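PDB 1NY1: probable polysaccharide deacetylase pdaA from Bacillus subtilis, which removes the acetyl group from N-acetylmuramic acid residues of peptidoglycan, a step toward the muramic delta-lactam of the spore cortex that germination requires. Local coordinates for residues 48-53 with 197-202; 53-58 with 171-176; 59-64 with 207-212; 166-171 with 184-189. All blocks are in the same frame, centred on the assembly; numbering follows the deposited sequence.

Contact 1 of 4, residues 48-53 with 197-202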
# COMPACT_ATOMS: atom_id res chain seq x y z
N THR A 48 3.58 3.09 -0.58
CA THR A 48 2.17 2.81 -0.30
C THR A 48 2.02 2.78 1.22
O THR A 48 2.98 2.49 1.95
CB THR A 48 1.68 1.45 -0.88
OG1 THR A 48 2.14 0.37 -0.06
CG2 THR A 48 2.16 1.26 -2.31
N PHE A 49 0.82 3.11 1.68
CA PHE A 49 0.53 3.14 3.11
C PHE A 49 -0.78 2.42 3.40
O PHE A 49 -1.67 2.36 2.56
CB PHE A 49 0.38 4.60 3.58
CG PHE A 49 1.58 5.47 3.29
CD1 PHE A 49 1.81 5.97 2.01
CD2 PHE A 49 2.46 5.81 4.32
CE1 PHE A 49 2.91 6.80 1.76
CE2 PHE A 49 3.56 6.63 4.07
CZ PHE A 49 3.78 7.13 2.80
N ASP A 50 -0.89 1.84 4.60
CA ASP A 50 -2.11 1.17 5.04
C ASP A 50 -2.60 2.07 6.18
O ASP A 50 -1.84 2.36 7.11
CB ASP A 50 -1.82 -0.24 5.57
CG ASP A 50 -1.75 -1.29 4.47
OD1 ASP A 50 -1.79 -0.93 3.28
OD2 ASP A 50 -1.66 -2.50 4.81
N ASN A 51 -3.85 2.52 6.10
CA ASN A 51 -4.41 3.41 7.11
C ASN A 51 -5.72 2.88 7.67
O ASN A 51 -6.76 2.98 7.02
CB ASN A 51 -4.65 4.80 6.51
CG ASN A 51 -3.36 5.45 6.05
OD1 ASN A 51 -2.66 6.10 6.83
ND2 ASN A 51 -3.02 5.27 4.78
N GLY A 52 -5.66 2.33 8.88
CA GLY A 52 -6.85 1.79 9.52
C GLY A 52 -7.40 2.72 10.59
O GLY A 52 -8.59 2.69 10.89
N TYR A 53 -6.52 3.53 11.17
CA TYR A 53 -6.91 4.51 12.18
C TYR A 53 -5.83 5.59 12.25
O TYR A 53 -4.75 5.43 11.69
CB TYR A 53 -7.09 3.86 13.56
CG TYR A 53 -5.83 3.24 14.11
CD1 TYR A 53 -5.44 1.96 13.72
CD2 TYR A 53 -5.01 3.93 15.00
CE1 TYR A 53 -4.26 1.39 14.19
CE2 TYR A 53 -3.83 3.37 15.48
CZ TYR A 53 -3.47 2.10 15.07
OH TYR A 53 -2.30 1.54 15.53
N LEU A 197 5.42 -0.80 1.98
CA LEU A 197 4.17 -0.81 2.70
C LEU A 197 4.52 -0.16 4.03
O LEU A 197 5.28 -0.71 4.82
CB LEU A 197 3.67 -2.24 2.95
CG LEU A 197 2.28 -2.45 3.56
CD1 LEU A 197 2.13 -3.91 3.96
CD2 LEU A 197 2.08 -1.58 4.77
N LEU A 198 3.97 1.03 4.26
CA LEU A 198 4.25 1.77 5.49
C LEU A 198 2.96 2.08 6.24
O LEU A 198 1.87 2.04 5.67
CB LEU A 198 4.94 3.10 5.16
CG LEU A 198 6.26 3.05 4.39
CD1 LEU A 198 6.72 4.46 4.08
CD2 LEU A 198 7.30 2.30 5.21
N HIS A 199 3.11 2.37 7.53
CA HIS A 199 1.99 2.75 8.38
C HIS A 199 2.36 4.15 8.83
O HIS A 199 3.51 4.56 8.69
CB HIS A 199 1.87 1.80 9.58
CG HIS A 199 1.55 0.40 9.17
ND1 HIS A 199 0.27 0.01 8.82
CD2 HIS A 199 2.34 -0.67 8.93
CE1 HIS A 199 0.30 -1.24 8.38
NE2 HIS A 199 1.54 -1.67 8.43
N THR A 200 1.40 4.90 9.36
CA THR A 200 1.68 6.27 9.79
C THR A 200 1.30 6.51 11.24
O THR A 200 1.10 7.65 11.65
CB THR A 200 0.90 7.28 8.91
OG1 THR A 200 -0.50 7.16 9.18
CG2 THR A 200 1.15 7.01 7.43
N VAL A 201 1.23 5.43 12.02
CA VAL A 201 0.84 5.54 13.43
C VAL A 201 1.96 5.52 14.46
O VAL A 201 1.74 5.89 15.62
CB VAL A 201 -0.16 4.41 13.80
CG1 VAL A 201 -1.44 4.55 13.00
CG2 VAL A 201 0.47 3.04 13.55
N SER A 202 3.16 5.10 14.07
CA SER A 202 4.26 5.00 15.03
C SER A 202 5.10 6.26 15.19
O SER A 202 5.37 6.98 14.22
CB SER A 202 5.15 3.82 14.67
OG SER A 202 5.91 3.38 15.79
O HOH W 1 -1.16 3.69 9.32
O HOH W 2 -2.96 5.80 9.65
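In the parallel barrel-like sheet of the NodB deacetylase fold, strand 44-51 pairs with strand 194-198, and the ends of the two bring Asp-50 and His-199 together, by similarity the catalytic proton acceptor and proton donor. Leu-198 is bonded to strand 44-51 through both its backbone N, which donates to Thr-48 O at 2.9 Å, and its O, which accepts from Asp-50 N at 3.0 Å in a nearly linear approach to the carbonyl (C=O...N 173°). The two faces of the pair differ in character. On one, Phe-49 and Leu-198 each set CG anti to the carbonyl carbon (chi1 -56° and -58°) and run side by side, and Phe-49 CD2 also reaches Thr-200 CG2 at 3.6 Å; bulky apolar residues suit this face because helices 58-67 and 205-219 pack on it. On the other lie Thr-48 and Leu-197, whose CD2 is 3.9 Å from Asp-50 OD2; Asp-50 OD1 forms a salt bridge with Arg-140. His-199 CE1 lies 3.7 Å from Asp-50 CB, while the backbone N of His-199 donates to Asp-170 OD2. Near the end of strand 44-51, one water accepts from Thr-200 N and donates to Asp-50 O, and a second joins Asn-51 OD1, Tyr-53 O and Thr-200 OG1, the last also bonded to Thr-58. Farthest out, Val-201 CG1 sits over one face of the Tyr-53 ring, 4.0 Å from its centroid.

Contact 2 of 4, residues 53-58 with 171-176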
# COMPACT_ATOMS: atom_id res chain seq x y z
N TYR A 53 -6.52 3.53 11.17
CA TYR A 53 -6.91 4.51 12.18
C TYR A 53 -5.83 5.59 12.25
O TYR A 53 -4.75 5.43 11.69
CB TYR A 53 -7.09 3.86 13.56
CG TYR A 53 -5.83 3.24 14.11
CD1 TYR A 53 -5.44 1.96 13.72
CD2 TYR A 53 -5.01 3.93 15.00
CE1 TYR A 53 -4.26 1.39 14.19
CE2 TYR A 53 -3.83 3.37 15.48
CZ TYR A 53 -3.47 2.10 15.07
OH TYR A 53 -2.30 1.54 15.53
N GLU A 54 -6.13 6.67 12.96
CA GLU A 54 -5.19 7.79 13.07
C GLU A 54 -4.59 7.91 14.47
O GLU A 54 -5.29 7.76 15.46
CB GLU A 54 -5.92 9.08 12.67
CG GLU A 54 -5.10 10.36 12.70
CD GLU A 54 -3.89 10.33 11.77
OE1 GLU A 54 -3.85 9.48 10.85
OE2 GLU A 54 -2.99 11.17 11.95
N ASN A 55 -3.28 8.16 14.54
CA ASN A 55 -2.62 8.32 15.82
C ASN A 55 -1.88 9.65 15.90
O ASN A 55 -0.99 9.84 16.74
CB ASN A 55 -1.67 7.15 16.10
CG ASN A 55 -1.22 7.09 17.55
OD1 ASN A 55 -1.98 7.39 18.46
ND2 ASN A 55 0.03 6.67 17.76
N GLY A 56 -2.23 10.58 15.01
CA GLY A 56 -1.66 11.91 15.03
C GLY A 56 -0.48 12.29 14.15
O GLY A 56 0.00 13.41 14.24
N TYR A 57 -0.03 11.38 13.28
CA TYR A 57 1.12 11.67 12.44
C TYR A 57 0.87 11.76 10.94
O TYR A 57 1.76 12.16 10.19
CB TYR A 57 2.22 10.62 12.68
CG TYR A 57 2.61 10.46 14.14
CD1 TYR A 57 3.22 11.50 14.83
CD2 TYR A 57 2.34 9.27 14.82
CE1 TYR A 57 3.56 11.36 16.18
CE2 TYR A 57 2.68 9.12 16.18
CZ TYR A 57 3.28 10.18 16.85
OH TYR A 57 3.60 10.07 18.19
N THR A 58 -0.33 11.41 10.48
CA THR A 58 -0.58 11.45 9.04
C THR A 58 -0.41 12.84 8.43
O THR A 58 0.04 12.97 7.29
CB THR A 58 -1.94 10.84 8.70
OG1 THR A 58 -1.98 9.50 9.21
CG2 THR A 58 -2.15 10.79 7.20
N TRP A 171 3.82 -0.70 13.09
CA TRP A 171 2.40 -0.67 13.41
C TRP A 171 2.08 -1.07 14.85
O TRP A 171 0.92 -1.06 15.26
CB TRP A 171 1.65 -1.61 12.47
CG TRP A 171 2.31 -2.95 12.35
CD1 TRP A 171 3.22 -3.32 11.41
CD2 TRP A 171 2.11 -4.09 13.19
NE1 TRP A 171 3.60 -4.63 11.61
CE2 TRP A 171 2.94 -5.12 12.70
CE3 TRP A 171 1.31 -4.34 14.32
CZ2 TRP A 171 2.99 -6.39 13.29
CZ3 TRP A 171 1.36 -5.60 14.91
CH2 TRP A 171 2.20 -6.61 14.39
N LYS A 172 3.10 -1.44 15.62
CA LYS A 172 2.91 -1.85 17.01
C LYS A 172 2.96 -0.65 17.95
O LYS A 172 4.04 -0.18 18.31
CB LYS A 172 3.99 -2.85 17.42
CG LYS A 172 3.73 -4.26 16.94
CD LYS A 172 4.70 -5.23 17.59
CE LYS A 172 4.42 -6.65 17.15
NZ LYS A 172 5.43 -7.61 17.67
N ILE A 173 1.80 -0.17 18.36
CA ILE A 173 1.72 0.98 19.24
C ILE A 173 2.30 0.73 20.63
O ILE A 173 2.81 1.66 21.27
CB ILE A 173 0.26 1.47 19.40
CG1 ILE A 173 -0.34 1.73 18.02
CG2 ILE A 173 0.23 2.78 20.19
CD1 ILE A 173 0.40 2.79 17.21
N ASN A 174 2.25 -0.51 21.10
CA ASN A 174 2.77 -0.81 22.43
C ASN A 174 4.30 -0.88 22.46
O ASN A 174 4.90 -1.04 23.52
CB ASN A 174 2.18 -2.13 22.94
CG ASN A 174 2.80 -3.35 22.29
OD1 ASN A 174 3.12 -3.34 21.10
ND2 ASN A 174 2.96 -4.41 23.07
N ASN A 175 4.93 -0.74 21.30
CA ASN A 175 6.38 -0.78 21.22
C ASN A 175 6.86 0.03 20.02
O ASN A 175 7.24 -0.52 18.99
CB ASN A 175 6.84 -2.24 21.09
CG ASN A 175 8.34 -2.40 21.28
OD1 ASN A 175 8.89 -3.48 21.06
ND2 ASN A 175 9.01 -1.33 21.70
N GLN A 176 6.81 1.36 20.17
CA GLN A 176 7.22 2.28 19.11
C GLN A 176 8.71 2.54 19.25
O GLN A 176 9.16 3.27 20.13
CB GLN A 176 6.38 3.57 19.21
CG GLN A 176 4.89 3.28 19.02
CD GLN A 176 3.98 4.46 19.34
OE1 GLN A 176 3.00 4.33 20.08
NE2 GLN A 176 4.28 5.61 18.76
O HOH W 3 -1.46 -0.51 14.32
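Tyr-53 begins the loop 53-58 by reaching across to Ile-173 of the loop 171-176, its hydroxyl end running against the isoleucine from the opposite direction. With CG set between the backbone N and the carbonyl carbon (chi1 62°), the ring is directed at the facing loop, and Tyr-53 OH comes within 3.2 Å of Ile-173 CG1, which lies at the ring edge near its plane. The same OH is 2.5 Å from a water in the plane of the ring, and that water donates to Trp-171 O at 2.6 Å. A tyrosine suits this place at the surface: its hydroxyl end abuts an aliphatic branch and is also tied through a water to the facing backbone.

Glu-54 turns back into its own loop. Its OE2 accepts from Thr-58 N at 3.0 Å through the syn lone pair, and this bond ties the carboxylate to the first residue of helix 58-67; the contact of Glu-54 OE1 with Thr-58 OG1 is very short, its exact length doubtful. Asn-55 comes next and faces Ile-173 again, with Asn-55 ND2 3.9 Å from Ile-173 CD1; the polar duty of that amide is elsewhere, in a hydrogen bond to Val-201 O. Gly-56 follows with a positive phi of 96°, a conformation easy for glycine, and gives a weak backbone bond to Glu-54 OE2. The loop 53-58 thus joins strand 44-51 to helix 58-67, with helix 78-83 touching Tyr-53 and Glu-54 and helix 85-93 touching Glu-54, while the loop 171-176 leads on toward helix 179-188.

Contact 3 of 4, residues 59-64 with 207-212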
# COMPACT_ATOMS: atom_id res chain seq x y z
N PRO A 59 -0.78 13.90 9.16
CA PRO A 59 -0.62 15.25 8.60
C PRO A 59 0.86 15.50 8.29
O PRO A 59 1.19 16.06 7.25
CB PRO A 59 -1.13 16.15 9.71
CG PRO A 59 -2.24 15.34 10.29
CD PRO A 59 -1.63 13.95 10.37
N LYS A 60 1.74 15.08 9.19
CA LYS A 60 3.17 15.27 8.95
C LYS A 60 3.65 14.42 7.78
O LYS A 60 4.49 14.86 6.99
CB LYS A 60 3.99 14.95 10.21
CG LYS A 60 3.92 16.04 11.29
CD LYS A 60 4.97 15.84 12.39
CE LYS A 60 4.74 14.55 13.19
NZ LYS A 60 5.84 14.26 14.16
N VAL A 61 3.13 13.20 7.65
CA VAL A 61 3.51 12.34 6.54
C VAL A 61 3.14 13.01 5.22
O VAL A 61 3.91 12.99 4.26
CB VAL A 61 2.81 10.97 6.63
CG1 VAL A 61 2.95 10.22 5.30
CG2 VAL A 61 3.42 10.14 7.76
N LEU A 62 1.95 13.60 5.18
CA LEU A 62 1.50 14.28 3.97
C LEU A 62 2.40 15.49 3.68
O LEU A 62 2.70 15.77 2.52
CB LEU A 62 0.03 14.71 4.12
CG LEU A 62 -0.98 13.56 4.02
CD1 LEU A 62 -2.37 14.04 4.41
CD2 LEU A 62 -1.00 13.01 2.59
N ASP A 63 2.84 16.19 4.73
CA ASP A 63 3.72 17.35 4.54
C ASP A 63 5.06 16.91 3.95
O ASP A 63 5.61 17.57 3.07
CB ASP A 63 3.97 18.08 5.87
CG ASP A 63 2.72 18.73 6.44
OD1 ASP A 63 1.78 19.02 5.68
OD2 ASP A 63 2.69 18.96 7.67
N VAL A 64 5.58 15.79 4.45
CA VAL A 64 6.85 15.25 3.98
C VAL A 64 6.75 14.85 2.51
O VAL A 64 7.66 15.14 1.72
CB VAL A 64 7.27 14.03 4.84
CG1 VAL A 64 8.46 13.31 4.20
CG2 VAL A 64 7.63 14.50 6.25
N GLU A 207 9.27 11.57 10.27
CA GLU A 207 10.65 12.03 10.26
C GLU A 207 11.54 10.96 9.61
O GLU A 207 12.46 11.28 8.86
CB GLU A 207 11.13 12.32 11.69
CG GLU A 207 10.53 13.56 12.36
CD GLU A 207 9.04 13.44 12.71
OE1 GLU A 207 8.51 12.32 12.77
OE2 GLU A 207 8.41 14.49 12.95
N ALA A 208 11.27 9.69 9.91
CA ALA A 208 12.06 8.61 9.33
C ALA A 208 11.86 8.63 7.82
O ALA A 208 12.82 8.50 7.06
CB ALA A 208 11.64 7.26 9.91
N LEU A 209 10.62 8.80 7.38
CA LEU A 209 10.31 8.83 5.95
C LEU A 209 11.00 10.02 5.27
O LEU A 209 11.52 9.90 4.15
CB LEU A 209 8.80 8.92 5.72
CG LEU A 209 8.30 8.97 4.27
CD1 LEU A 209 8.64 7.67 3.54
CD2 LEU A 209 6.80 9.19 4.27
N ASP A 210 11.00 11.16 5.94
CA ASP A 210 11.64 12.36 5.41
C ASP A 210 13.12 12.05 5.13
O ASP A 210 13.62 12.32 4.04
CB ASP A 210 11.50 13.50 6.44
CG ASP A 210 11.91 14.85 5.89
OD1 ASP A 210 12.31 14.96 4.70
OD2 ASP A 210 11.82 15.83 6.66
N ASP A 211 13.81 11.48 6.12
CA ASP A 211 15.23 11.14 5.97
C ASP A 211 15.46 10.06 4.92
O ASP A 211 16.42 10.12 4.14
CB ASP A 211 15.81 10.65 7.30
CG ASP A 211 15.86 11.73 8.36
OD1 ASP A 211 15.53 12.90 8.05
OD2 ASP A 211 16.24 11.42 9.51
N ALA A 212 14.58 9.06 4.90
CA ALA A 212 14.69 7.96 3.95
C ALA A 212 14.57 8.45 2.51
O ALA A 212 15.36 8.06 1.65
CB ALA A 212 13.63 6.91 4.24
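A bend at chi3 of Lys-60 (-65°) and another at chi2 of Glu-207 (69°) bring two long side chains together across neighbouring helices. Lys-60 NZ then donates to Glu-207 OE2 at 2.8 Å in a salt bridge that uses the syn lone pair of the carboxylate. Helices 58-67 and 205-219 run nearly parallel here, their axes 9.4 Å apart and inclined by 13°, and they pack side by side against the sheet of the deacetylase domain.

Beneath the ion pair the contact is apolar. Val-64 presents CG1 to the backbone of the facing helix, 3.5 Å from Asp-210 CA, and CG2 to Asp-210 CB at 4.0 Å. A beta-branched residue suits this place, since its two short methyls lie against the backbone and CB of the facing helix. Nearer the sheet, Val-61 CG1 meets Leu-209 CD2 at 4.1 Å, the two side chains crossing at about a right angle. Asp-210 meets Val-64 mainly through CA and CB; its carboxylate is bonded to His-68 and Lys-67.

An alanine in place of Lys-60 would likely cost Glu-207 its salt bridge to this helix, with Asp-204 of like charge close by. Charge pairing at the partly exposed outer side and close aliphatic packing toward the sheet therefore divide the work of joining the helices, and the lysine probably offsets some of the repulsion between Glu-207 and Asp-204.

Contact 4 of 4, residues 166-171 with 184-189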
# COMPACT_ATOMS: atom_id res chain seq x y z
N VAL A 166 8.44 -4.52 0.56
CA VAL A 166 9.13 -3.99 1.74
C VAL A 166 8.13 -3.64 2.83
O VAL A 166 7.15 -2.94 2.58
CB VAL A 166 9.94 -2.68 1.46
CG1 VAL A 166 10.49 -2.12 2.78
CG2 VAL A 166 11.07 -2.95 0.49
N ALA A 167 8.39 -4.11 4.04
CA ALA A 167 7.52 -3.82 5.17
C ALA A 167 8.27 -4.17 6.44
O ALA A 167 9.16 -5.03 6.42
CB ALA A 167 6.23 -4.63 5.08
N PHE A 168 7.93 -3.51 7.53
CA PHE A 168 8.57 -3.79 8.80
C PHE A 168 7.59 -3.47 9.91
O PHE A 168 6.47 -3.03 9.65
CB PHE A 168 9.86 -2.99 8.96
CG PHE A 168 9.74 -1.54 8.58
CD1 PHE A 168 9.79 -1.16 7.24
CD2 PHE A 168 9.59 -0.57 9.55
CE1 PHE A 168 9.69 0.18 6.88
CE2 PHE A 168 9.49 0.78 9.20
CZ PHE A 168 9.54 1.16 7.87
N VAL A 169 8.00 -3.70 11.15
CA VAL A 169 7.11 -3.47 12.26
C VAL A 169 7.04 -2.01 12.68
O VAL A 169 7.77 -1.57 13.56
CB VAL A 169 7.50 -4.32 13.48
CG1 VAL A 169 6.48 -4.12 14.59
CG2 VAL A 169 7.58 -5.79 13.08
N ASP A 170 6.15 -1.27 12.03
CA ASP A 170 5.97 0.14 12.34
C ASP A 170 4.49 0.37 12.65
O ASP A 170 3.97 1.47 12.51
CB ASP A 170 6.41 1.01 11.15
CG ASP A 170 5.52 0.83 9.93
OD1 ASP A 170 4.94 -0.26 9.77
OD2 ASP A 170 5.42 1.78 9.11
N TRP A 171 3.82 -0.70 13.09
CA TRP A 171 2.40 -0.67 13.41
C TRP A 171 2.08 -1.07 14.85
O TRP A 171 0.92 -1.06 15.26
CB TRP A 171 1.65 -1.61 12.47
CG TRP A 171 2.31 -2.95 12.35
CD1 TRP A 171 3.22 -3.32 11.41
CD2 TRP A 171 2.11 -4.09 13.19
NE1 TRP A 171 3.60 -4.63 11.61
CE2 TRP A 171 2.94 -5.12 12.70
CE3 TRP A 171 1.31 -4.34 14.32
CZ2 TRP A 171 2.99 -6.39 13.29
CZ3 TRP A 171 1.36 -5.60 14.91
CH2 TRP A 171 2.20 -6.61 14.39
N ASP A 184 16.41 2.89 9.22
CA ASP A 184 17.34 1.82 8.87
C ASP A 184 16.70 0.74 8.01
O ASP A 184 17.35 0.20 7.11
CB ASP A 184 17.94 1.19 10.13
CG ASP A 184 18.99 2.08 10.77
OD1 ASP A 184 19.48 3.00 10.08
OD2 ASP A 184 19.34 1.85 11.95
N HIS A 185 15.45 0.40 8.28
CA HIS A 185 14.77 -0.61 7.48
C HIS A 185 14.48 -0.14 6.06
O HIS A 185 14.64 -0.91 5.11
CB HIS A 185 13.46 -1.05 8.15
CG HIS A 185 13.62 -2.26 9.02
ND1 HIS A 185 13.38 -2.23 10.38
CD2 HIS A 185 14.03 -3.51 8.73
CE1 HIS A 185 13.63 -3.43 10.89
NE2 HIS A 185 14.03 -4.22 9.91
N MSE A 186 14.06 1.10 5.90
CA MSE A 186 13.75 1.63 4.58
C MSE A 186 14.98 1.76 3.71
O MSE A 186 14.90 1.64 2.49
CB MSE A 186 13.05 2.98 4.71
CG MSE A 186 11.65 2.86 5.28
SE MSE A 186 10.66 4.51 5.21
CE MSE A 186 11.15 5.27 6.91
N ILE A 187 16.13 1.98 4.33
CA ILE A 187 17.38 2.10 3.60
C ILE A 187 17.93 0.71 3.27
O ILE A 187 18.30 0.42 2.13
CB ILE A 187 18.43 2.88 4.42
CG1 ILE A 187 17.95 4.32 4.65
CG2 ILE A 187 19.79 2.83 3.71
CD1 ILE A 187 17.73 5.14 3.38
N LYS A 188 17.98 -0.16 4.28
CA LYS A 188 18.51 -1.51 4.09
C LYS A 188 17.71 -2.39 3.15
O LYS A 188 18.28 -3.13 2.35
CB LYS A 188 18.66 -2.21 5.45
CG LYS A 188 19.27 -3.61 5.37
CD LYS A 188 19.95 -4.01 6.68
CE LYS A 188 18.99 -4.00 7.85
NZ LYS A 188 19.68 -4.13 9.16
N GLN A 189 16.38 -2.31 3.21
CA GLN A 189 15.55 -3.14 2.35
C GLN A 189 15.31 -2.57 0.96
O GLN A 189 14.70 -3.23 0.12
CB GLN A 189 14.20 -3.42 3.03
CG GLN A 189 14.34 -4.26 4.29
CD GLN A 189 13.01 -4.70 4.87
OE1 GLN A 189 12.15 -5.22 4.17
NE2 GLN A 189 12.85 -4.50 6.17
O HOH W 4 10.95 -6.36 7.94
O HOH W 5 9.94 -6.79 4.19
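Phe-168 and His-185 lie with their rings nearly parallel but offset, the planes 12° apart and the side chains running in opposite senses. The centroids are 5.3 Å from one another, too far offset for much overlap, and each ring instead receives the other residue's CB over a face. His-185 CB stands 3.9 Å from the centroid of the Phe-168 ring and Phe-168 CB 4.0 Å from that of the imidazole, two reciprocal CH-pi contacts. Phe-168 reaches this place with CG between its backbone N and carbonyl carbon (chi1 45°), which also carries CE1 to 3.7 Å from CG of Met-186, a selenomethionine in this crystal.

These residues pack the loop that carries Asp-170, by similarity the residue that raises the pKa of the active-site histidine, against helix 179-188, whose following strand 194-198 supplies Leu-198 to both Phe-168 and Met-186. Cut back to an alanine, Phe-168 would probably leave His-185 CB and Met-186 CG without the ring they pack on, opening a gap between loop and helix.

Toward the start of the loop, Val-166 meets Gln-189 at a slant, with Val-166 CG1 3.8 Å from Gln-189 OE1 and Val-166 CG2 against Gln-189 O. At the end of an extended chain, the glutamine amide uses both ends: NE2 donates to one water and OE1 accepts from another, and each water also donates to Ala-167 O, 2.7 Å from the first and 2.9 Å from the second.

In the fold
All four contacts lie in the NodB homology region. Contact 1, centred about 8 Å from the centre of the chain, pairs strands 44-51 and 194-198; the centre of contact 2 is 8 Å from that of contact 1, those of contacts 3 and 4 each 12 Å. Contact 2 shares Tyr-53 with contact 1 and joins loops beyond the strand ends. Contact 3 joins the helices that follow those two strands, and its Val-61 and Leu-209 pack on Phe-49. Along the chain, contacts 2 and 4 are nested inside the loop closed by contact 1, whereas contacts 1 and 3 cross; Asp-170 of contact 4 bonds His-199 N. Segments distant in sequence thus converge round a probable active site, with helix packing behind it.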